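Local coordinates for protein elongin-C (Saccharomyces cerevisiae, PDB 5ZB2) that links the cullin CUL3 to substrate receptors in a ubiquitin ligase that polyubiquitylates monoubiquitylated RNA polymerase II, and plays a role in global genomic repair, at residues B[60-63]-B[64-68]. Sequence-based numbering, arbitrary orientation.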
loop_
_atom_site.group_PDB
_atom_site.type_symbol
_atom_site.label_atom_id
_atom_site.label_comp_id
_atom_site.label_asym_id
_atom_site.label_seq_id
_atom_site.Cartn_x
_atom_site.Cartn_y
_atom_site.Cartn_z
ATOM N N LYS B 60 34.117 2.274 -22.311
ATOM C CA LYS B 60 32.971 3.173 -22.381
ATOM C C LYS B 60 33.183 4.409 -21.513
ATOM O O LYS B 60 32.737 5.504 -21.873
ATOM C CB LYS B 60 31.696 2.440 -21.962
ATOM C CG LYS B 60 30.424 2.992 -22.596
ATOM C CD LYS B 60 30.404 2.758 -24.102
ATOM C CE LYS B 60 29.140 3.297 -24.743
ATOM N NZ LYS B 60 29.126 3.048 -26.213
ATOM N N ALA B 61 33.858 4.252 -20.373
ATOM C CA ALA B 61 34.186 5.406 -19.543
ATOM C C ALA B 61 35.057 6.393 -20.309
ATOM O O ALA B 61 34.770 7.597 -20.348
ATOM C CB ALA B 61 34.885 4.947 -18.265
ATOM N N VAL B 62 36.128 5.898 -20.934
ATOM C CA VAL B 62 36.970 6.758 -21.761
ATOM C C VAL B 62 36.145 7.381 -22.878
ATOM O O VAL B 62 36.308 8.563 -23.206
ATOM C CB VAL B 62 38.166 5.963 -22.318
ATOM C CG1 VAL B 62 39.051 6.855 -23.181
ATOM C CG2 VAL B 62 38.980 5.352 -21.185
ATOM N N GLU B 63 35.245 6.599 -23.476
ATOM C CA GLU B 63 34.389 7.133 -24.530
ATOM C C GLU B 63 33.559 8.305 -24.020
ATOM O O GLU B 63 33.333 9.278 -24.750
ATOM C CB GLU B 63 33.488 6.027 -25.083
ATOM C CG GLU B 63 32.609 6.464 -26.253
ATOM C CD GLU B 63 31.785 5.325 -26.828
ATOM O OE1 GLU B 63 32.159 4.150 -26.621
ATOM O OE2 GLU B 63 30.758 5.606 -27.485
ATOM N N TYR B 64 33.102 8.239 -22.766
ATOM C CA TYR B 64 32.345 9.354 -22.206
ATOM C C TYR B 64 33.247 10.550 -21.924
ATOM O O TYR B 64 32.866 11.696 -22.193
ATOM C CB TYR B 64 31.620 8.932 -20.927
ATOM C CG TYR B 64 30.988 10.108 -20.217
ATOM C CD1 TYR B 64 29.742 10.585 -20.600
ATOM C CD2 TYR B 64 31.650 10.761 -19.187
ATOM C CE1 TYR B 64 29.167 11.673 -19.968
ATOM C CE2 TYR B 64 31.083 11.849 -18.549
ATOM C CZ TYR B 64 29.841 12.300 -18.944
ATOM O OH TYR B 64 29.271 13.384 -18.314
ATOM N N LEU B 65 34.437 10.310 -21.368
ATOM C CA LEU B 65 35.341 11.411 -21.050
ATOM C C LEU B 65 35.639 12.244 -22.288
ATOM O O LEU B 65 35.476 13.470 -22.282
ATOM C CB LEU B 65 36.635 10.869 -20.439
ATOM C CG LEU B 65 36.512 10.224 -19.059
ATOM C CD1 LEU B 65 37.838 9.610 -18.644
ATOM C CD2 LEU B 65 36.049 11.235 -18.017
ATOM N N ASN B 66 36.078 11.593 -23.367
ATOM C CA ASN B 66 36.275 12.306 -24.624
ATOM C C ASN B 66 34.982 12.977 -25.065
ATOM O O ASN B 66 34.973 14.156 -25.437
ATOM C CB ASN B 66 36.777 11.340 -25.697
ATOM C CG ASN B 66 38.056 10.639 -25.291
ATOM O OD1 ASN B 66 38.941 11.240 -24.683
ATOM N ND2 ASN B 66 38.158 9.355 -25.616
ATOM N N TYR B 67 33.873 12.237 -25.014
ATOM C CA TYR B 67 32.575 12.811 -25.347
ATOM C C TYR B 67 32.285 14.045 -24.502
ATOM O O TYR B 67 31.680 15.010 -24.984
ATOM C CB TYR B 67 31.482 11.759 -25.157
ATOM C CG TYR B 67 30.077 12.315 -25.128
ATOM C CD1 TYR B 67 29.373 12.536 -26.304
ATOM C CD2 TYR B 67 29.451 12.609 -23.924
ATOM C CE1 TYR B 67 28.086 13.040 -26.281
ATOM C CE2 TYR B 67 28.165 13.114 -23.891
ATOM C CZ TYR B 67 27.488 13.327 -25.071
ATOM O OH TYR B 67 26.207 13.829 -25.045
ATOM N N ASN B 68 32.717 14.037 -23.240
ATOM C CA ASN B 68 32.429 15.159 -22.352
ATOM C C ASN B 68 33.244 16.386 -22.739
ATOM O O ASN B 68 32.691 17.476 -22.928
ATOM C CB ASN B 68 32.705 14.766 -20.901
ATOM C CG ASN B 68 32.280 15.838 -19.916
ATOM O OD1 ASN B 68 32.922 16.881 -19.797
ATOM N ND2 ASN B 68 31.190 15.584 -19.201
#
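Asn66 N reaches Val62 O at 3.0 Å, close to linear at 170°, in one of the i to i+4 bonds that join 60-63 to 64-68 along a continuous alpha helix, while Leu65 N meets Ala61 O at 2.9 Å. Tyr64 N to Lys60 O and Tyr67 N to Glu63 O complete the set. The Val62 and Asn66 side chains, one turn apart, run side by side. A chi1 of -180° swings Val62 CG1 beside its own carbonyl carbon and so toward Asn66 ND2, 3.6 Å away; Asn66 is turned beside its own backbone N (chi1 -57°), which brings Asn66 CG within 3.4 Å of Val62 O. An alanine in place of Asn66 would probably leave the flank of Val62 CG1 without its amide neighbour and open a gap there. Leu65 CG rests 3.4 Å from Ala61 O. Elsewhere on the helix, Lys60 NZ forms a salt bridge with Glu63 OE1 at 3.3 Å, its hydrogen bonds to both carboxylate oxygens weak, and Asn68 ND2 donates in its amide plane to Tyr64 OH at 3.1 Å. That hydroxyl also bonds Ser6 O of the RAD7 chain, whereas Tyr67 OH bonds Pro82 O. The segment illustrates regular i to i+4 alpha-helical bonding within the Skp1-family BTB/POZ fold, where helix 55-71 bears tyrosines that contact the partner RAD7.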